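Local coordinates for xylulokinase (Brucella ovis, PDB 5VM1), which probably phosphorylates D-xylulose with ATP to give D-xylulose 5-phosphate, as a member of the FGGY family of carbohydrate kinases, at residues Pro122-Arg125 with Ile131-Pro134; Phe136-Leu141 with Ala199-Gly204; Ser234-Gly239 with Leu442-Gly447; His289-Thr294 with Ala438-Ile443; Ala305-Trp310 with Gln372-Gly377. All coordinates share one frame; numbering follows the deposited sequence.

How the contacts relate
The five contacts form two pairs and one outlier. Contacts 1 and 2, with centres about 11 Å apart, touch each other in the N-terminal family region, where helices 122-128 and 137-147 follow one another in the chain. Contacts 3 and 4, with centres about 10 Å apart, both use helix 433-446: contact 3 sets it against strand 236-242 of the N-terminal sheet, contact 4 against a loop of the C-terminal sheet. Contact 5 lies about 30 to 42 Å from the others by centres and is nested, along the chain, inside the loops closed by contacts 3 and 4. Contact 3 therefore bridges the two family regions, whereas the other four each stay within one.

Contact 1 (Pro122-Arg125 with Ile131-Pro134); sequences PAFR and IVFP
F124 and V132 supply the tightly packed part of this contact. The CG2 methyl of V132 comes up against F124 CB at 3.7 Å and lies 4.0 Å from F124 CG, at the root of the ring and oblique to its plane. The first torsion of V132 (chi1 -168°) sends CG1 away from the backbone N and swings CG2 to the helix. L118 of helix 112-120 packs on both residues, L197 of helix 195-200 touches F124, and both members of the pair are buried.

Against this apolar pair stands the polar side of the contact, where R125 is partly exposed to solvent. Its CG sits between backbone N and carbonyl carbon (chi1 63°), and the bent chain brings the guanidinium alongside I131, with NH2 3.7 Å from I131 CG1. No hydrogen bond crosses here. The charge is instead met by D119, whose OD1 forms a salt bridge with R125 NH2 and also accepts a hydrogen bond from V132 N, linking helix and loop through a third residue.

The loop after helix 122-128 thus folds back on that helix before helix 137-147 begins, in the N-terminal FGGY region, with the V132 side chain about 9 Å from that of H88, a predicted substrate-binding residue.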
# COMPACT_ATOMS: atom_id res chain seq x y z
N PRO A 122 23.07 9.93 5.18
CA PRO A 122 23.22 8.52 4.80
C PRO A 122 22.75 7.52 5.85
O PRO A 122 22.62 6.32 5.53
CB PRO A 122 24.74 8.40 4.54
CG PRO A 122 25.34 9.53 5.22
CD PRO A 122 24.36 10.64 5.14
N ALA A 123 22.47 7.95 7.09
CA ALA A 123 21.99 7.01 8.10
C ALA A 123 20.60 6.47 7.74
O ALA A 123 20.30 5.30 8.01
CB ALA A 123 21.97 7.70 9.47
N PHE A 124 19.77 7.29 7.09
CA PHE A 124 18.39 6.89 6.87
C PHE A 124 18.26 5.77 5.84
O PHE A 124 17.45 4.85 6.04
CB PHE A 124 17.57 8.11 6.49
CG PHE A 124 17.14 8.92 7.66
CD1 PHE A 124 16.00 8.58 8.38
CD2 PHE A 124 17.88 10.03 8.06
CE1 PHE A 124 15.59 9.34 9.46
CE2 PHE A 124 17.49 10.79 9.15
CZ PHE A 124 16.33 10.45 9.85
N ARG A 125 18.99 5.81 4.72
CA ARG A 125 18.85 4.64 3.86
C ARG A 125 19.57 3.43 4.41
O ARG A 125 19.16 2.30 4.14
CB ARG A 125 19.31 4.87 2.43
CG ARG A 125 20.74 5.19 2.25
CD ARG A 125 20.73 6.50 1.55
NE ARG A 125 19.36 6.99 1.56
CZ ARG A 125 18.62 7.11 0.48
NH1 ARG A 125 19.14 6.77 -0.68
NH2 ARG A 125 17.38 7.55 0.60
N ILE A 131 14.20 5.41 0.67
CA ILE A 131 14.21 6.86 0.50
C ILE A 131 13.27 7.50 1.51
O ILE A 131 12.23 6.93 1.87
CB ILE A 131 13.79 7.19 -0.95
CG1 ILE A 131 14.85 6.71 -1.94
CG2 ILE A 131 13.49 8.69 -1.11
CD1 ILE A 131 14.41 6.78 -3.40
N VAL A 132 13.64 8.68 2.00
CA VAL A 132 12.79 9.44 2.92
C VAL A 132 11.94 10.37 2.06
O VAL A 132 12.39 11.44 1.62
CB VAL A 132 13.61 10.22 3.96
CG1 VAL A 132 12.71 10.75 5.07
CG2 VAL A 132 14.72 9.36 4.52
N PHE A 133 10.72 9.96 1.79
CA PHE A 133 9.77 10.83 1.11
C PHE A 133 8.99 11.68 2.11
O PHE A 133 8.89 11.34 3.30
CB PHE A 133 8.82 10.00 0.26
CG PHE A 133 9.47 9.43 -0.95
CD1 PHE A 133 9.72 10.24 -2.05
CD2 PHE A 133 9.84 8.09 -1.01
CE1 PHE A 133 10.32 9.73 -3.17
CE2 PHE A 133 10.43 7.57 -2.14
CZ PHE A 133 10.68 8.38 -3.22
N PRO A 134 8.46 12.82 1.66
CA PRO A 134 7.75 13.73 2.58
C PRO A 134 6.51 13.14 3.20
O PRO A 134 6.03 13.68 4.20
CB PRO A 134 7.38 14.93 1.70
CG PRO A 134 7.43 14.43 0.34
CD PRO A 134 8.43 13.31 0.27

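Contact 2 (Phe136-Leu141 with Ala199-Gly204); sequences FTAPKL and AKTGLG
T201 and L203 meet A138 and L141 on the opening turns of helix 137-147, and the two segments bury 161 Å² between them. The second segment starts on the last turn of helix 195-200, where A199 offers its carbonyl O to G202 N in a weak bond of 3.2 Å.

T201 is the first residue of the segment to touch the other helix, and its CB is directed at it. The methyl does the touching: CG2 stands 4.4 Å from A138 CB, a loose approach. Its hydroxyl is turned to other partners, since OG1 donates to L198 O within the last helical turn and is also hydrogen-bonded to W185 NE1, so this buried polar atom is satisfied by two partners.

G202 then leaves helical geometry with a positive phi of 93°, as part of a Schellman motif whose bonds run back into the last turn. The chain turns, and L203 returns to the interface. Its CG lies anti to the carbonyl carbon (chi1 -56°), placing the two methyls near L141: CD1 is 3.6 Å and CD2 4.1 Å from L141 CD2, the two side chains crossing at roughly a right angle. V158 of strand 157-159 and F152 of helix 149-153 also pack on both leucines.

What ends helix 195-200, in the N-terminal FGGY region, is thus a Schellman motif, after which L203 packs on helix 137-147, F152 and V158.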
# COMPACT_ATOMS: atom_id res chain seq x y z
N PHE A 136 6.32 10.08 4.47
CA PHE A 136 6.74 9.23 5.56
C PHE A 136 6.65 10.03 6.88
O PHE A 136 6.51 11.26 6.89
CB PHE A 136 8.14 8.72 5.27
CG PHE A 136 8.21 7.68 4.18
CD1 PHE A 136 7.15 7.47 3.33
CD2 PHE A 136 9.33 6.90 4.03
CE1 PHE A 136 7.21 6.51 2.34
CE2 PHE A 136 9.41 5.94 3.03
CZ PHE A 136 8.35 5.73 2.19
N THR A 137 6.70 9.31 8.01
CA THR A 137 6.36 9.93 9.29
C THR A 137 7.48 10.84 9.79
O THR A 137 7.21 11.96 10.25
CB THR A 137 6.01 8.85 10.33
OG1 THR A 137 5.17 7.86 9.74
CG2 THR A 137 5.31 9.44 11.56
N ALA A 138 8.73 10.39 9.69
CA ALA A 138 9.89 11.14 10.20
C ALA A 138 9.97 12.58 9.71
O ALA A 138 10.01 13.49 10.56
CB ALA A 138 11.17 10.37 9.83
N PRO A 139 9.96 12.88 8.39
CA PRO A 139 10.04 14.30 7.96
C PRO A 139 8.91 15.17 8.48
O PRO A 139 9.13 16.36 8.74
CB PRO A 139 9.96 14.22 6.43
CG PRO A 139 9.94 12.78 6.09
CD PRO A 139 9.61 11.99 7.27
N LYS A 140 7.70 14.60 8.65
CA LYS A 140 6.57 15.37 9.17
C LYS A 140 6.86 15.84 10.58
O LYS A 140 6.39 16.92 10.98
CB LYS A 140 5.27 14.54 9.19
CG LYS A 140 4.73 13.95 7.89
CD LYS A 140 3.66 12.94 8.36
CE LYS A 140 3.26 11.81 7.39
NZ LYS A 140 3.11 12.22 6.01
N LEU A 141 7.61 15.06 11.37
CA LEU A 141 7.87 15.50 12.73
C LEU A 141 8.94 16.57 12.82
O LEU A 141 8.92 17.38 13.76
CB LEU A 141 8.21 14.33 13.64
CG LEU A 141 6.83 14.07 14.24
CD1 LEU A 141 6.02 12.98 13.51
CD2 LEU A 141 6.85 13.99 15.76
N ALA A 199 16.55 10.31 17.51
CA ALA A 199 17.21 11.51 18.03
C ALA A 199 17.36 12.60 16.96
O ALA A 199 17.28 13.79 17.28
CB ALA A 199 18.57 11.14 18.58
N LYS A 200 17.55 12.21 15.70
CA LYS A 200 17.76 13.16 14.61
C LYS A 200 16.50 13.93 14.24
O LYS A 200 16.58 14.97 13.58
CB LYS A 200 18.27 12.39 13.38
CG LYS A 200 19.64 11.79 13.57
CD LYS A 200 20.20 11.08 12.35
CE LYS A 200 21.71 11.07 12.44
NZ LYS A 200 22.36 10.41 11.31
N THR A 201 15.33 13.46 14.69
CA THR A 201 14.09 14.17 14.45
C THR A 201 13.52 14.73 15.73
O THR A 201 12.42 15.30 15.71
CB THR A 201 13.08 13.24 13.78
OG1 THR A 201 12.62 12.26 14.72
CG2 THR A 201 13.77 12.50 12.63
N GLY A 202 14.23 14.57 16.85
CA GLY A 202 13.88 15.22 18.09
C GLY A 202 13.02 14.40 19.02
O GLY A 202 12.35 14.98 19.87
N LEU A 203 13.03 13.08 18.89
CA LEU A 203 12.18 12.23 19.69
C LEU A 203 13.01 11.10 20.30
O LEU A 203 14.17 10.87 19.93
CB LEU A 203 11.03 11.64 18.87
CG LEU A 203 10.07 12.54 18.10
CD1 LEU A 203 9.26 11.66 17.16
CD2 LEU A 203 9.18 13.30 19.04
N GLY A 204 12.39 10.38 21.23
CA GLY A 204 13.01 9.26 21.87
C GLY A 204 12.12 8.05 21.67
O GLY A 204 11.00 8.16 21.19

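Contact 3 (Ser234-Gly239 with Leu442-Gly447); sequences SVIVAG and LIAATG
I236 faces A444 and A445 across a strand-helix interface, and its side chain can be traced outward. CB leaves the strand in the direction of the helix. From it CG2, anti to the backbone N, reaches A444: it lies 3.9 Å from A444 CB and 4.2 Å from A444 C. The other branch starts at CG1, which is anti to the carbonyl carbon (chi1 -82°) and carries the chain along the helix surface. At the tip, CD1 comes to rest 4.1 Å from A445 CA and 4.2 Å from A444 O, so the end of the isoleucine leans on helix backbone and not on a side chain.

Strand 236-238 and helix 442-446 approach to 7.3 Å between axes, at 135° between their directions, a closeness that fits the alanines on both sides. The strand belongs to the mixed sheet of the N-terminal FGGY region, pairing with strands 78-85 and 217-220. By sequence family the strand is N-terminal and the helix largely C-terminal, so the contact joins the two family regions, consistent with the actin-like ATPase fold. Y10 of strand 9-15 extends it by packing on L442, A445 and T446.

A238, two residues along the strand, points the same way as I236 and places its CB 3.7 Å from A444 CB. V235 and V237 point the other way, V237 packing on R166 and T170 of helix 161-170. Inside the helix end itself, T446 OG1 donates to L442 O and is also hydrogen-bonded to A448 N.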
# COMPACT_ATOMS: atom_id res chain seq x y z
N SER A 234 -12.87 -13.26 25.81
CA SER A 234 -11.69 -12.40 25.74
C SER A 234 -11.30 -12.22 24.28
O SER A 234 -10.96 -13.19 23.59
CB SER A 234 -10.55 -13.03 26.54
OG SER A 234 -9.36 -12.29 26.37
N VAL A 235 -11.38 -10.98 23.79
CA VAL A 235 -11.17 -10.67 22.38
C VAL A 235 -9.74 -10.18 22.20
O VAL A 235 -9.38 -9.08 22.64
CB VAL A 235 -12.17 -9.62 21.89
CG1 VAL A 235 -11.99 -9.36 20.41
CG2 VAL A 235 -13.59 -10.07 22.16
N ILE A 236 -8.93 -10.97 21.49
CA ILE A 236 -7.54 -10.60 21.20
C ILE A 236 -7.52 -9.67 19.99
O ILE A 236 -8.30 -9.85 19.04
CB ILE A 236 -6.71 -11.87 20.94
CG1 ILE A 236 -6.24 -12.53 22.24
CG2 ILE A 236 -5.52 -11.59 20.01
CD1 ILE A 236 -5.90 -14.02 22.07
N VAL A 237 -6.67 -8.64 20.04
CA VAL A 237 -6.43 -7.76 18.90
C VAL A 237 -5.05 -8.05 18.31
O VAL A 237 -4.05 -8.06 19.04
CB VAL A 237 -6.56 -6.27 19.27
CG1 VAL A 237 -6.41 -5.42 18.03
CG2 VAL A 237 -7.91 -5.99 19.89
N ALA A 238 -5.00 -8.28 17.00
CA ALA A 238 -3.75 -8.62 16.34
C ALA A 238 -2.87 -7.39 16.14
O ALA A 238 -3.30 -6.24 16.30
CB ALA A 238 -4.01 -9.30 14.99
N GLY A 239 -1.61 -7.65 15.81
CA GLY A 239 -0.72 -6.56 15.47
C GLY A 239 -1.20 -5.78 14.27
O GLY A 239 -1.14 -4.54 14.24
N LEU A 442 -7.50 -13.71 12.82
CA LEU A 442 -7.65 -15.16 12.99
C LEU A 442 -6.34 -15.78 13.45
O LEU A 442 -6.33 -16.69 14.29
CB LEU A 442 -8.12 -15.82 11.69
CG LEU A 442 -8.35 -17.35 11.58
CD1 LEU A 442 -9.28 -17.62 10.42
CD2 LEU A 442 -7.09 -18.20 11.43
N ILE A 443 -5.22 -15.27 12.94
CA ILE A 443 -3.92 -15.84 13.27
C ILE A 443 -3.55 -15.56 14.72
O ILE A 443 -3.08 -16.46 15.43
CB ILE A 443 -2.87 -15.30 12.29
CG1 ILE A 443 -3.17 -15.83 10.89
CG2 ILE A 443 -1.49 -15.72 12.73
CD1 ILE A 443 -2.41 -15.13 9.78
N ALA A 444 -3.76 -14.33 15.20
CA ALA A 444 -3.38 -14.03 16.57
C ALA A 444 -4.26 -14.74 17.59
O ALA A 444 -3.77 -15.17 18.64
CB ALA A 444 -3.43 -12.52 16.81
N ALA A 445 -5.56 -14.90 17.28
CA ALA A 445 -6.50 -15.47 18.24
C ALA A 445 -6.28 -16.97 18.41
O ALA A 445 -6.46 -17.51 19.51
CB ALA A 445 -7.94 -15.18 17.80
N THR A 446 -5.95 -17.67 17.32
CA THR A 446 -5.73 -19.11 17.35
C THR A 446 -4.27 -19.51 17.49
O THR A 446 -3.98 -20.67 17.82
CB THR A 446 -6.28 -19.76 16.08
OG1 THR A 446 -5.44 -19.39 14.96
CG2 THR A 446 -7.69 -19.29 15.84
N GLY A 447 -3.34 -18.59 17.23
CA GLY A 447 -1.95 -18.98 17.27
C GLY A 447 -1.57 -19.90 16.14
O GLY A 447 -0.56 -20.61 16.23

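Contact 4 (His289-Thr294 with Ala438-Ile443); sequences HALPRT and ARLGLI
L440 of helix 433-446 projects its two methyls at A290 and L291, which lie in the connection of a beta-hairpin. That connection joins the antiparallel neighbours 285-288 and 295-301 at the edge of the C-terminal sheet.

The apolar contacts are few and rather loose. With CG anti to the carbonyl carbon (chi1 -72°), L440 straddles the methyl of A290: CD1 is 4.0 Å and CD2 4.1 Å from A290 CB. The second branch also serves L291, whose CD2 lies 4.1 Å from L440 CD2. L291 starts out turned aside, and it is only the end of its side chain that comes close. A241 of strand 236-242 packs on both A290 and L440, so this small cluster also touches the strand used by contact 3. The L440 side chain is about 10 Å from those of D14, a predicted site important for activity, and D243, the predicted proton acceptor.

Hydrogen bonds do not cross the contact; they shape the loop instead. The hairpin is closed by H289 N to T294 O at 3.0 Å. A290 N donates to H289 ND1 at 2.7 Å, with an N-H...ND1 angle of 153°, leaving NE2 on the other side of the ring to bond T253 O. Further round, T294 OG1 donates to P292 O at 2.8 Å, standing 41° out of the carbonyl plane.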
# COMPACT_ATOMS: atom_id res chain seq x y z
N HIS A 289 7.26 -7.34 6.52
CA HIS A 289 5.93 -7.86 6.25
C HIS A 289 5.16 -7.98 7.56
O HIS A 289 5.65 -7.64 8.63
CB HIS A 289 6.02 -9.22 5.56
CG HIS A 289 4.86 -9.51 4.65
ND1 HIS A 289 3.58 -9.09 4.92
CD2 HIS A 289 4.79 -10.23 3.50
CE1 HIS A 289 2.77 -9.53 3.98
NE2 HIS A 289 3.48 -10.23 3.11
N ALA A 290 3.91 -8.42 7.49
CA ALA A 290 3.14 -8.62 8.71
C ALA A 290 3.50 -9.91 9.40
O ALA A 290 3.01 -10.16 10.50
CB ALA A 290 1.64 -8.61 8.42
N LEU A 291 4.30 -10.76 8.76
CA LEU A 291 4.58 -12.03 9.38
C LEU A 291 5.99 -12.03 9.94
O LEU A 291 6.87 -11.33 9.44
CB LEU A 291 4.41 -13.19 8.39
CG LEU A 291 3.08 -13.15 7.62
CD1 LEU A 291 2.84 -14.44 6.87
CD2 LEU A 291 1.92 -12.84 8.54
N PRO A 292 6.24 -12.78 10.99
CA PRO A 292 7.58 -12.75 11.60
C PRO A 292 8.62 -13.25 10.61
O PRO A 292 8.32 -14.01 9.69
CB PRO A 292 7.44 -13.65 12.83
CG PRO A 292 6.21 -14.42 12.60
CD PRO A 292 5.30 -13.63 11.74
N ARG A 293 9.85 -12.75 10.77
CA ARG A 293 11.01 -13.17 9.96
C ARG A 293 10.72 -13.05 8.44
O ARG A 293 11.29 -13.78 7.62
CB ARG A 293 11.48 -14.58 10.38
N THR A 294 9.87 -12.09 8.06
CA THR A 294 9.41 -11.91 6.69
C THR A 294 9.44 -10.43 6.32
O THR A 294 9.11 -9.58 7.14
CB THR A 294 8.00 -12.49 6.52
OG1 THR A 294 7.97 -13.85 6.96
CG2 THR A 294 7.55 -12.41 5.11
N ALA A 438 -8.73 -9.31 8.76
CA ALA A 438 -9.48 -10.40 9.38
C ALA A 438 -8.59 -11.63 9.56
O ALA A 438 -8.55 -12.22 10.64
CB ALA A 438 -10.69 -10.75 8.53
N ARG A 439 -7.83 -11.98 8.52
CA ARG A 439 -6.90 -13.10 8.61
C ARG A 439 -5.88 -12.91 9.73
O ARG A 439 -5.58 -13.85 10.46
CB ARG A 439 -6.20 -13.29 7.27
CG ARG A 439 -7.00 -14.08 6.27
CD ARG A 439 -6.24 -14.25 4.98
NE ARG A 439 -6.63 -15.48 4.32
CZ ARG A 439 -6.09 -15.92 3.19
NH1 ARG A 439 -5.15 -15.21 2.58
NH2 ARG A 439 -6.49 -17.06 2.67
N LEU A 440 -5.33 -11.69 9.88
CA LEU A 440 -4.37 -11.48 10.96
C LEU A 440 -5.06 -11.64 12.32
O LEU A 440 -4.51 -12.25 13.24
CB LEU A 440 -3.71 -10.11 10.82
CG LEU A 440 -2.69 -9.98 9.66
CD1 LEU A 440 -2.23 -8.54 9.40
CD2 LEU A 440 -1.48 -10.87 9.84
N GLY A 441 -6.31 -11.20 12.42
CA GLY A 441 -7.06 -11.45 13.63
C GLY A 441 -7.26 -12.93 13.88
O GLY A 441 -7.14 -13.39 15.02
N LEU A 442 -7.50 -13.71 12.82
CA LEU A 442 -7.65 -15.16 12.99
C LEU A 442 -6.34 -15.78 13.45
O LEU A 442 -6.33 -16.69 14.29
CB LEU A 442 -8.12 -15.82 11.69
CG LEU A 442 -8.35 -17.35 11.58
CD1 LEU A 442 -9.28 -17.62 10.42
CD2 LEU A 442 -7.09 -18.20 11.43
N ILE A 443 -5.22 -15.27 12.94
CA ILE A 443 -3.92 -15.84 13.27
C ILE A 443 -3.55 -15.56 14.72
O ILE A 443 -3.08 -16.46 15.43
CB ILE A 443 -2.87 -15.30 12.29
CG1 ILE A 443 -3.17 -15.83 10.89
CG2 ILE A 443 -1.49 -15.72 12.73
CD1 ILE A 443 -2.41 -15.13 9.78

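Contact 5 (Ala305-Trp310 with Gln372-Gly377); sequences ASALEW and QAVLEG
Segments 305-310 and 372-377, parts of helices 305-315 and 367-390, run nearly antiparallel, with 165° between their N-to-C directions and 9.8 Å between their axes at closest approach. L308 and V374 mark the nearest point of the backbones, their CA atoms 6.6 Å apart.

V374 carries most of the contact, its CG1 resting on the surface of the other helix. CG1 stands anti to the backbone N (chi1 172°), and this branch lies over the backbone between A307 and L308, 4.1 Å from L308 N and 4.2 Å from A307 C. The flanking side chains meet the same methyl, since A307 CB and L308 CD1 are each 4.4 Å from V374 CG1. Beside it, L308 CD2 approaches L375 CD2 at 4.3 Å. All of this is apolar, and no hydrogen bond spans the pair. The polar residues of 372-377 are directed elsewhere: Q372 NE2 donates to E376 OE2 at 2.7 Å, an i to i+4 bond on the syn side of the carboxylate with the donor 29° out of its plane, well removed from helix 305-315.

Other elements pack round the pair within the C-terminal FGGY region. F358 of strand 357-359 packs on V374 and on W310, helix 319-326 supplies P319 against L308 and L326 against L375, and Y410 of helix 409-419 packs on L375 and Q372.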
# COMPACT_ATOMS: atom_id res chain seq x y z
N ALA A 305 -3.24 3.60 -13.45
CA ALA A 305 -4.60 3.84 -13.90
C ALA A 305 -4.86 5.32 -14.12
O ALA A 305 -5.64 5.70 -15.01
CB ALA A 305 -5.59 3.27 -12.88
N SER A 306 -4.19 6.19 -13.37
CA SER A 306 -4.40 7.61 -13.56
C SER A 306 -3.82 8.10 -14.87
O SER A 306 -4.26 9.13 -15.39
CB SER A 306 -3.79 8.39 -12.39
OG SER A 306 -2.38 8.39 -12.47
N ALA A 307 -2.84 7.38 -15.43
CA ALA A 307 -2.38 7.69 -16.77
C ALA A 307 -3.48 7.44 -17.79
O ALA A 307 -3.66 8.26 -18.70
CB ALA A 307 -1.14 6.87 -17.12
N LEU A 308 -4.25 6.36 -17.64
CA LEU A 308 -5.38 6.14 -18.55
C LEU A 308 -6.52 7.11 -18.29
O LEU A 308 -7.12 7.63 -19.23
CB LEU A 308 -5.88 4.71 -18.46
CG LEU A 308 -7.03 4.39 -19.42
CD1 LEU A 308 -6.62 4.54 -20.89
CD2 LEU A 308 -7.57 3.00 -19.12
N GLU A 309 -6.82 7.40 -17.02
CA GLU A 309 -7.78 8.46 -16.71
C GLU A 309 -7.36 9.77 -17.36
O GLU A 309 -8.18 10.46 -17.97
CB GLU A 309 -7.92 8.63 -15.19
CG GLU A 309 -9.11 7.94 -14.56
CD GLU A 309 -8.78 7.34 -13.18
OE1 GLU A 309 -8.13 8.05 -12.36
OE2 GLU A 309 -9.16 6.17 -12.93
N TRP A 310 -6.08 10.12 -17.25
CA TRP A 310 -5.63 11.37 -17.86
C TRP A 310 -5.94 11.39 -19.35
O TRP A 310 -6.56 12.34 -19.85
CB TRP A 310 -4.13 11.59 -17.64
CG TRP A 310 -3.67 12.78 -18.47
CD1 TRP A 310 -3.83 14.10 -18.16
CD2 TRP A 310 -3.00 12.74 -19.74
NE1 TRP A 310 -3.31 14.89 -19.16
CE2 TRP A 310 -2.80 14.09 -20.14
CE3 TRP A 310 -2.55 11.71 -20.57
CZ2 TRP A 310 -2.16 14.43 -21.35
CZ3 TRP A 310 -1.91 12.05 -21.77
CH2 TRP A 310 -1.72 13.41 -22.15
N GLN A 372 -3.73 2.15 -26.78
CA GLN A 372 -2.83 1.00 -26.75
C GLN A 372 -1.44 1.38 -26.23
O GLN A 372 -0.88 0.67 -25.39
CB GLN A 372 -2.72 0.41 -28.14
CG GLN A 372 -1.97 -0.87 -28.25
CD GLN A 372 -1.82 -1.26 -29.71
OE1 GLN A 372 -2.78 -1.21 -30.48
NE2 GLN A 372 -0.60 -1.60 -30.10
N ALA A 373 -0.90 2.50 -26.69
CA ALA A 373 0.44 2.89 -26.25
C ALA A 373 0.45 3.27 -24.76
O ALA A 373 1.48 3.13 -24.10
CB ALA A 373 0.96 4.04 -27.11
N VAL A 374 -0.68 3.78 -24.24
CA VAL A 374 -0.76 4.08 -22.81
C VAL A 374 -0.70 2.79 -22.00
O VAL A 374 0.02 2.72 -21.00
CB VAL A 374 -2.04 4.88 -22.48
CG1 VAL A 374 -2.22 5.01 -20.94
CG2 VAL A 374 -2.03 6.25 -23.17
N LEU A 375 -1.44 1.76 -22.41
CA LEU A 375 -1.39 0.49 -21.69
C LEU A 375 -0.03 -0.17 -21.85
O LEU A 375 0.53 -0.67 -20.87
CB LEU A 375 -2.52 -0.44 -22.16
CG LEU A 375 -3.98 0.03 -22.11
CD1 LEU A 375 -4.96 -1.12 -22.29
CD2 LEU A 375 -4.30 0.82 -20.84
N GLU A 376 0.52 -0.16 -23.07
CA GLU A 376 1.87 -0.71 -23.28
C GLU A 376 2.89 -0.02 -22.40
O GLU A 376 3.72 -0.68 -21.76
CB GLU A 376 2.27 -0.58 -24.74
CG GLU A 376 1.67 -1.57 -25.68
CD GLU A 376 1.71 -1.08 -27.12
OE1 GLU A 376 2.28 0.01 -27.36
OE2 GLU A 376 1.17 -1.79 -28.01
N GLY A 377 2.83 1.32 -22.34
CA GLY A 377 3.80 2.08 -21.57
C GLY A 377 3.73 1.81 -20.08
O GLY A 377 4.76 1.72 -19.41